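PDB 5FOD: leucyl-trna synthetase from Plasmodium falciparum, which probably attaches leucine to its cognate tRNA at the expense of ATP, and is represented here by the editing domain, which is thought to deacylate mischarged tRNA. Local coordinates for residues Gly193-Thr198 and Ile203-Ile208; Asp313-Met318 and Arg324-Gln329. The protein carries 1 engineered substitution. One frame throughout, in Å; residues are numbered along the deposited sequence.

Contact 1: Gly193-Thr198 and Ile203-Ile208; sequences GLETYT and IKNLYI
Thr196 and Leu206 form the antiparallel hydrogen-bonded pair of a beta hairpin, and the side chain of Thr196 adds a third bond to the two of the backbone. With chi1 at 63°, OG1 sits between the backbone N and the carbonyl carbon and gives its proton to Leu206 O at 2.6 Å, in the carbonyl plane and on a lone pair. The backbone N of Thr196, 2.9 Å from Leu206 O, comes instead from above that carbonyl plane. A threonine suits the place because its methyl, CG2, can meanwhile pack on Ile208 CD1 (3.9 Å).

Next to it, Glu195 and Tyr207 form the non-hydrogen-bonded pair, their backbones bonding outward instead, to Ser16 and Thr107. The extended glutamate runs beside the tyrosine ring in the same direction; its CB is 3.7 Å from Tyr207 CE1, and OE2 reaches Asn205 CB at 3.0 Å. On one face of that ring lies Asn205 O. Gly193 N closes the far end with a nearly straight bond to Ile208 O (177°), at a positive phi that favours glycine.

Beyond the pairing, Lys204 bends at chi2 (-59°) and carries NZ to Thr198 O, 2.8 Å away, while also bonding Ser201 O. Two backbone carbonyls thus hold one ammonium group, which probably offsets their partial negative charge where the turn lacks strand pairing.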
ATOM      1  N   GLY A 193      -1.389   5.417  11.378  1.00 25.45           N
ATOM      2  CA  GLY A 193      -1.770   4.646  12.545  1.00 25.92           C
ATOM      3  C   GLY A 193      -2.615   3.423  12.340  1.00 25.99           C
ATOM      4  O   GLY A 193      -2.664   2.590  13.256  1.00 28.41           O
ATOM      5  N   LEU A 194      -3.345   3.303  11.223  1.00 25.36           N
ATOM      6  CA  LEU A 194      -4.156   2.103  10.996  1.00 27.90           C
ATOM      7  C   LEU A 194      -3.266   0.858  10.914  1.00 28.76           C
ATOM      8  O   LEU A 194      -2.208   0.875  10.295  1.00 25.80           O
ATOM      9  CB  LEU A 194      -4.925   2.141   9.685  1.00 30.63           C
ATOM     10  CG  LEU A 194      -6.268   2.819   9.628  1.00 35.07           C
ATOM     11  CD1 LEU A 194      -6.721   2.703   8.186  1.00 33.30           C
ATOM     12  CD2 LEU A 194      -7.290   2.214  10.603  1.00 32.36           C
ATOM     13  N   GLU A 195      -3.770  -0.228  11.466  1.00 27.82           N
ATOM     14  CA  GLU A 195      -3.079  -1.503  11.465  1.00 27.44           C
ATOM     15  C   GLU A 195      -3.521  -2.245  10.229  1.00 26.60           C
ATOM     16  O   GLU A 195      -4.737  -2.344   9.982  1.00 25.07           O
ATOM     17  CB  GLU A 195      -3.483  -2.278  12.733  1.00 28.58           C
ATOM     18  CG  GLU A 195      -2.744  -3.576  12.902  1.00 33.74           C
ATOM     19  CD  GLU A 195      -3.136  -4.329  14.166  1.00 39.32           C
ATOM     20  OE1 GLU A 195      -4.242  -4.089  14.722  1.00 42.66           O
ATOM     21  OE2 GLU A 195      -2.328  -5.184  14.608  1.00 42.24           O
ATOM     22  N   THR A 196      -2.547  -2.763   9.455  1.00 22.61           N
ATOM     23  CA  THR A 196      -2.786  -3.541   8.262  1.00 22.89           C
ATOM     24  C   THR A 196      -1.990  -4.861   8.321  1.00 21.42           C
ATOM     25  O   THR A 196      -1.161  -5.051   9.198  1.00 21.09           O
ATOM     26  CB  THR A 196      -2.369  -2.778   6.949  1.00 24.86           C
ATOM     27  OG1 THR A 196      -0.944  -2.515   6.943  1.00 21.85           O
ATOM     28  CG2 THR A 196      -3.089  -1.452   6.799  1.00 23.68           C
ATOM     29  N   TYR A 197      -2.272  -5.755   7.399  1.00 21.13           N
ATOM     30  CA  TYR A 197      -1.514  -7.006   7.262  1.00 21.53           C
ATOM     31  C   TYR A 197      -1.571  -7.484   5.835  1.00 21.33           C
ATOM     32  O   TYR A 197      -2.385  -7.026   5.046  1.00 20.32           O
ATOM     33  CB  TYR A 197      -2.048  -8.059   8.217  1.00 20.51           C
ATOM     34  CG  TYR A 197      -3.405  -8.548   7.864  1.00 21.09           C
ATOM     35  CD1 TYR A 197      -4.537  -7.829   8.254  1.00 23.54           C
ATOM     36  CD2 TYR A 197      -3.585  -9.718   7.159  1.00 24.29           C
ATOM     37  CE1 TYR A 197      -5.796  -8.266   7.945  1.00 23.46           C
ATOM     38  CE2 TYR A 197      -4.846 -10.179   6.859  1.00 24.23           C
ATOM     39  CZ  TYR A 197      -5.937  -9.421   7.262  1.00 23.49           C
ATOM     40  OH  TYR A 197      -7.187  -9.816   6.954  1.00 28.62           O
ATOM     41  N   THR A 198      -0.695  -8.430   5.482  1.00 20.90           N
ATOM     42  CA  THR A 198      -0.820  -9.140   4.225  1.00 22.64           C
ATOM     43  C   THR A 198      -0.876 -10.628   4.533  1.00 21.56           C
ATOM     44  O   THR A 198      -0.574 -11.051   5.662  1.00 23.15           O
ATOM     45  CB  THR A 198       0.377  -8.861   3.298  1.00 22.48           C
ATOM     46  OG1 THR A 198       1.559  -9.555   3.800  1.00 20.64           O
ATOM     47  CG2 THR A 198       0.593  -7.334   3.196  1.00 22.13           C
ATOM     48  N   ILE A 203       4.673 -10.907  10.439  1.00 24.82           N
ATOM     49  CA  ILE A 203       3.823 -10.198  11.435  1.00 24.70           C
ATOM     50  C   ILE A 203       2.586  -9.605  10.771  1.00 24.35           C
ATOM     51  O   ILE A 203       2.575  -9.345   9.577  1.00 22.50           O
ATOM     52  CB  ILE A 203       4.565  -9.100  12.226  1.00 27.58           C
ATOM     53  CG1 ILE A 203       5.142  -8.012  11.310  1.00 25.54           C
ATOM     54  CG2 ILE A 203       5.667  -9.694  13.080  1.00 29.89           C
ATOM     55  CD1 ILE A 203       5.780  -6.887  12.064  1.00 28.07           C
ATOM     56  N   LYS A 204       1.533  -9.423  11.558  1.00 24.34           N
ATOM     57  CA  LYS A 204       0.265  -8.980  11.043  1.00 25.20           C
ATOM     58  C   LYS A 204      -0.217  -7.662  11.635  1.00 23.85           C
ATOM     59  O   LYS A 204      -1.390  -7.346  11.522  1.00 26.91           O
ATOM     60  CB  LYS A 204      -0.797 -10.071  11.296  1.00 27.55           C
ATOM     61  CG  LYS A 204      -0.402 -11.452  10.790  1.00 26.47           C
ATOM     62  CD  LYS A 204      -0.115 -11.496   9.296  1.00 26.05           C
ATOM     63  CE  LYS A 204       0.254 -12.893   8.825  1.00 26.67           C
ATOM     64  NZ  LYS A 204       0.502 -12.952   7.361  1.00 23.41           N
ATOM     65  N   ASN A 205       0.697  -6.885  12.199  1.00 24.52           N
ATOM     66  CA  ASN A 205       0.399  -5.583  12.758  1.00 26.37           C
ATOM     67  C   ASN A 205       1.218  -4.512  12.046  1.00 23.51           C
ATOM     68  O   ASN A 205       2.050  -3.829  12.631  1.00 22.16           O
ATOM     69  CB  ASN A 205       0.649  -5.543  14.300  1.00 29.83           C
ATOM     70  CG  ASN A 205       2.116  -5.748  14.679  1.00 33.96           C
ATOM     71  OD1 ASN A 205       2.818  -6.533  14.060  1.00 38.21           O
ATOM     72  ND2 ASN A 205       2.581  -5.021  15.695  1.00 37.92           N
ATOM     73  N   LEU A 206       0.935  -4.328  10.780  1.00 22.62           N
ATOM     74  CA  LEU A 206       1.746  -3.431   9.951  1.00 23.72           C
ATOM     75  C   LEU A 206       1.133  -2.068   9.908  1.00 24.58           C
ATOM     76  O   LEU A 206       0.193  -1.822   9.125  1.00 29.30           O
ATOM     77  CB  LEU A 206       1.825  -3.967   8.525  1.00 23.44           C
ATOM     78  CG  LEU A 206       2.081  -5.441   8.363  1.00 24.38           C
ATOM     79  CD1 LEU A 206       2.009  -5.852   6.918  1.00 25.06           C
ATOM     80  CD2 LEU A 206       3.413  -5.812   8.956  1.00 26.44           C
ATOM     81  N   TYR A 207       1.611  -1.155  10.735  1.00 25.05           N
ATOM     82  CA  TYR A 207       0.866   0.099  10.935  1.00 24.90           C
ATOM     83  C   TYR A 207       1.164   0.975   9.767  1.00 24.31           C
ATOM     84  O   TYR A 207       2.252   0.836   9.210  1.00 23.39           O
ATOM     85  CB  TYR A 207       1.275   0.795  12.230  1.00 27.39           C
ATOM     86  CG  TYR A 207       0.979  -0.086  13.412  1.00 30.43           C
ATOM     87  CD1 TYR A 207      -0.339  -0.353  13.786  1.00 31.58           C
ATOM     88  CD2 TYR A 207       2.007  -0.704  14.115  1.00 31.63           C
ATOM     89  CE1 TYR A 207      -0.616  -1.210  14.842  1.00 32.60           C
ATOM     90  CE2 TYR A 207       1.729  -1.545  15.183  1.00 32.24           C
ATOM     91  CZ  TYR A 207       0.422  -1.804  15.524  1.00 32.96           C
ATOM     92  OH  TYR A 207       0.169  -2.665  16.562  1.00 38.72           O
ATOM     93  N   ILE A 208       0.233   1.879   9.419  1.00 20.84           N
ATOM     94  CA  ILE A 208       0.499   2.882   8.370  1.00 20.40           C
ATOM     95  C   ILE A 208       1.327   4.033   8.930  1.00 21.03           C
ATOM     96  O   ILE A 208       0.974   4.675   9.929  1.00 22.44           O
ATOM     97  CB  ILE A 208      -0.774   3.382   7.642  1.00 20.18           C
ATOM     98  CG1 ILE A 208      -1.484   2.193   6.980  1.00 19.47           C
ATOM     99  CG2 ILE A 208      -0.444   4.445   6.634  1.00 20.69           C
ATOM    100  CD1 ILE A 208      -2.850   2.409   6.391  1.00 20.26           C
TER

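Contact 2: Asp313-Met318 and Arg324-Gln329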
ATOM      1  N   ASP A 313      11.716 -18.739   4.216  1.00 26.63           N
ATOM      2  CA  ASP A 313      10.823 -19.667   3.548  1.00 28.16           C
ATOM      3  C   ASP A 313       9.890 -18.940   2.560  1.00 27.68           C
ATOM      4  O   ASP A 313       9.470 -17.813   2.822  1.00 27.66           O
ATOM      5  CB  ASP A 313       9.920 -20.418   4.563  1.00 32.23           C
ATOM      6  CG  ASP A 313      10.677 -21.393   5.456  1.00 36.73           C
ATOM      7  OD1 ASP A 313      11.757 -21.889   5.066  1.00 37.27           O
ATOM      8  OD2 ASP A 313      10.143 -21.692   6.560  1.00 42.57           O
ATOM      9  N   PRO A 314       9.523 -19.571   1.450  1.00 30.58           N
ATOM     10  CA  PRO A 314       9.895 -20.950   1.062  1.00 30.67           C
ATOM     11  C   PRO A 314      11.113 -20.971   0.134  1.00 33.86           C
ATOM     12  O   PRO A 314      11.264 -21.901  -0.642  1.00 31.92           O
ATOM     13  CB  PRO A 314       8.641 -21.423   0.313  1.00 31.27           C
ATOM     14  CG  PRO A 314       8.179 -20.178  -0.366  1.00 32.16           C
ATOM     15  CD  PRO A 314       8.388 -19.072   0.655  1.00 31.31           C
ATOM     16  N   TYR A 315      11.992 -19.967   0.243  1.00 30.55           N
ATOM     17  CA  TYR A 315      13.022 -19.742  -0.732  1.00 28.38           C
ATOM     18  C   TYR A 315      14.411 -19.875  -0.124  1.00 28.04           C
ATOM     19  O   TYR A 315      15.343 -19.452  -0.751  1.00 30.06           O
ATOM     20  CB  TYR A 315      12.902 -18.309  -1.287  1.00 28.91           C
ATOM     21  CG  TYR A 315      11.563 -17.932  -1.823  1.00 30.49           C
ATOM     22  CD1 TYR A 315      11.001 -18.628  -2.916  1.00 33.64           C
ATOM     23  CD2 TYR A 315      10.834 -16.866  -1.273  1.00 28.44           C
ATOM     24  CE1 TYR A 315       9.759 -18.273  -3.433  1.00 32.45           C
ATOM     25  CE2 TYR A 315       9.585 -16.515  -1.784  1.00 31.66           C
ATOM     26  CZ  TYR A 315       9.054 -17.218  -2.863  1.00 34.10           C
ATOM     27  OH  TYR A 315       7.797 -16.897  -3.355  1.00 35.32           O
ATOM     28  N   LYS A 316      14.568 -20.394   1.105  1.00 28.98           N
ATOM     29  CA  LYS A 316      15.900 -20.425   1.746  1.00 29.26           C
ATOM     30  C   LYS A 316      16.995 -21.002   0.830  1.00 31.20           C
ATOM     31  O   LYS A 316      16.853 -22.074   0.229  1.00 28.78           O
ATOM     32  CB  LYS A 316      15.896 -21.193   3.084  1.00 32.38           C
ATOM     33  CG  LYS A 316      15.295 -20.382   4.200  1.00 31.32           C
ATOM     34  CD  LYS A 316      15.474 -21.051   5.549  1.00 34.16           C
ATOM     35  CE  LYS A 316      14.664 -20.318   6.599  1.00 35.71           C
ATOM     36  NZ  LYS A 316      14.420 -21.136   7.813  1.00 39.76           N
ATOM     37  N   GLY A 317      18.070 -20.236   0.679  1.00 33.23           N
ATOM     38  CA  GLY A 317      19.229 -20.688  -0.095  1.00 31.65           C
ATOM     39  C   GLY A 317      19.142 -20.456  -1.574  1.00 30.62           C
ATOM     40  O   GLY A 317      20.148 -20.609  -2.267  1.00 32.19           O
ATOM     41  N   MET A 318      17.962 -20.078  -2.069  0.60 29.16           N
ATOM     42  CA  MET A 318      17.785 -19.803  -3.487  1.00 29.43           C
ATOM     43  C   MET A 318      18.313 -18.420  -3.810  1.00 29.58           C
ATOM     44  O   MET A 318      18.422 -17.597  -2.913  1.00 29.11           O
ATOM     45  CB  MET A 318      16.351 -19.984  -3.890  0.60 31.87           C
ATOM     46  CG  MET A 318      15.914 -21.429  -3.724  0.60 33.29           C
ATOM     47  SD  MET A 318      14.196 -21.583  -4.199  0.60 37.87           S
ATOM     48  CE  MET A 318      14.362 -21.444  -5.979  0.60 37.58           C
ATOM     49  N   ARG A 324      12.843 -13.586  -7.284  1.00 31.74           N
ATOM     50  CA  ARG A 324      12.127 -12.429  -7.859  1.00 36.91           C
ATOM     51  C   ARG A 324      10.968 -12.886  -8.747  1.00 37.10           C
ATOM     52  O   ARG A 324       9.839 -12.400  -8.592  1.00 37.71           O
ATOM     53  CB  ARG A 324      13.070 -11.563  -8.691  1.00 38.06           C
ATOM     54  CG  ARG A 324      12.430 -10.483  -9.570  1.00 41.68           C
ATOM     55  CD  ARG A 324      11.827  -9.325  -8.776  1.00 44.63           C
ATOM     56  NE  ARG A 324      12.672  -8.897  -7.652  1.00 40.69           N
ATOM     57  CZ  ARG A 324      13.692  -8.038  -7.698  1.00 42.41           C
ATOM     58  NH1 ARG A 324      14.054  -7.423  -8.820  1.00 44.53           N
ATOM     59  NH2 ARG A 324      14.368  -7.778  -6.580  1.00 44.31           N
ATOM     60  N   LYS A 325      11.271 -13.810  -9.659  1.00 38.45           N
ATOM     61  CA  LYS A 325      10.293 -14.422 -10.568  1.00 38.69           C
ATOM     62  C   LYS A 325       9.268 -15.277  -9.822  1.00 31.57           C
ATOM     63  O   LYS A 325       8.072 -15.063  -9.986  1.00 37.32           O
ATOM     64  CB  LYS A 325      10.965 -15.335 -11.608  1.00 41.56           C
ATOM     65  CG  LYS A 325      11.641 -14.667 -12.783  1.00 49.76           C
ATOM     66  CD  LYS A 325      12.224 -15.748 -13.718  1.00 52.37           C
ATOM     67  CE  LYS A 325      12.996 -15.173 -14.926  1.00 54.30           C
ATOM     68  NZ  LYS A 325      14.407 -14.736 -14.638  1.00 45.46           N
ATOM     69  N   LEU A 326       9.732 -16.216  -9.010  1.00 27.30           N
ATOM     70  CA  LEU A 326       8.874 -17.155  -8.295  1.00 29.41           C
ATOM     71  C   LEU A 326       7.924 -16.389  -7.376  1.00 28.07           C
ATOM     72  O   LEU A 326       6.767 -16.728  -7.319  1.00 29.23           O
ATOM     73  CB  LEU A 326       9.652 -18.187  -7.457  1.00 31.39           C
ATOM     74  CG  LEU A 326      10.614 -19.245  -8.093  1.00 37.75           C
ATOM     75  CD1 LEU A 326      10.929 -20.300  -7.034  1.00 39.22           C
ATOM     76  CD2 LEU A 326      10.097 -19.960  -9.327  1.00 39.67           C
ATOM     77  N   ALA A 327       8.424 -15.356  -6.693  1.00 24.11           N
ATOM     78  CA  ALA A 327       7.611 -14.530  -5.762  1.00 25.78           C
ATOM     79  C   ALA A 327       6.461 -13.841  -6.436  1.00 27.38           C
ATOM     80  O   ALA A 327       5.327 -13.978  -5.968  1.00 27.04           O
ATOM     81  CB  ALA A 327       8.468 -13.504  -5.014  1.00 26.88           C
ATOM     82  N   LYS A 328       6.715 -13.183  -7.563  1.00 26.16           N
ATOM     83  CA  LYS A 328       5.663 -12.629  -8.412  1.00 29.96           C
ATOM     84  C   LYS A 328       4.640 -13.663  -8.739  1.00 30.53           C
ATOM     85  O   LYS A 328       3.445 -13.448  -8.502  1.00 30.57           O
ATOM     86  CB  LYS A 328       6.177 -12.093  -9.758  1.00 31.87           C
ATOM     87  CG  LYS A 328       6.938 -10.816  -9.667  1.00 36.03           C
ATOM     88  CD  LYS A 328       7.064 -10.187 -11.043  1.00 40.60           C
ATOM     89  CE  LYS A 328       8.216  -9.214 -11.058  1.00 43.58           C
ATOM     90  NZ  LYS A 328       7.927  -8.150 -12.040  1.00 45.20           N
ATOM     91  N   GLN A 329       5.117 -14.788  -9.277  1.00 33.48           N
ATOM     92  CA  GLN A 329       4.244 -15.853  -9.729  1.00 35.91           C
ATOM     93  C   GLN A 329       3.349 -16.322  -8.600  1.00 32.02           C
ATOM     94  O   GLN A 329       2.148 -16.413  -8.795  1.00 37.01           O
ATOM     95  CB  GLN A 329       5.034 -17.034 -10.341  1.00 38.65           C
ATOM     96  CG  GLN A 329       5.669 -16.784 -11.712  1.00 41.20           C
ATOM     97  CD  GLN A 329       6.588 -17.940 -12.150  1.00 48.26           C
ATOM     98  OE1 GLN A 329       6.557 -19.053 -11.586  1.00 47.84           O
ATOM     99  NE2 GLN A 329       7.413 -17.680 -13.154  1.00 51.46           N
TER
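Tyr315 opens a type II beta turn, Tyr315-Met318, and lays its side chain against Leu326 and Ala327 of helix 320-333, so the contact is a turn packed on the helix that follows it. The close part lies at the outer end of the ring. The Tyr315 and Leu326 side chains point in opposite senses and overlap alongside, with Tyr315 CE1 4.0 Å from Leu326 CB, while the hydroxyl OH passes over the backbone of the next residue, Ala327. Alanine fits here because its short CB, 3.8 Å from Tyr315 OH, lets the phenol come right up to the helix. A tyrosine is apt in turn: its ring supplies the apolar surface, and its OH extends farther to hydrogen-bond Asn330 ND2, one residue beyond the segment on the same helix.

The other part is thinner. Met318 lies across the Leu326 side chain, roughly perpendicular to it, and little of it is covered by the helix; a flexible thioether suits such a margin, and the two conformers modelled are consistent with a loosely held side chain. In one of them the bend at chi3 (74°) brings Met318 CE to 3.8 Å from Leu326 CD1. Farther out, the turn faces solvent with Lys316 and Gly317. The glycine takes the positive phi (85°) of the third position in a type II turn, and Met318 N closes the turn on Tyr315 O at 3.0 Å. Lys316 NZ and Asp313 OD1 make only a long salt bridge, 3.9 Å, on this exposed side. Back at the helix, Tyr315 OH lies 3.4 Å from Ala327 CA.

In the fold
From the N terminus, strand 7-15 comes first and later receives strand 195-197 as an antiparallel neighbour. Contact 1 closes a four-residue loop between 193-198 and 203-208, and its second strand, 206-210, also pairs with 106-109, so the hairpin joins two parts of the large mixed sheet. Contact 2 opens more than a hundred residues later: the chain leaves strand 309-310, turns through 313-318, and helix 320-333, which follows, packs against that turn, closing over residues 319-323, four of them already helical, before the chain ends in strand 337-341, which again pairs with 7-15. The two contacts are in series, neither nesting nor crossing, with centres 23 Å apart and nearest atoms about 11 Å apart.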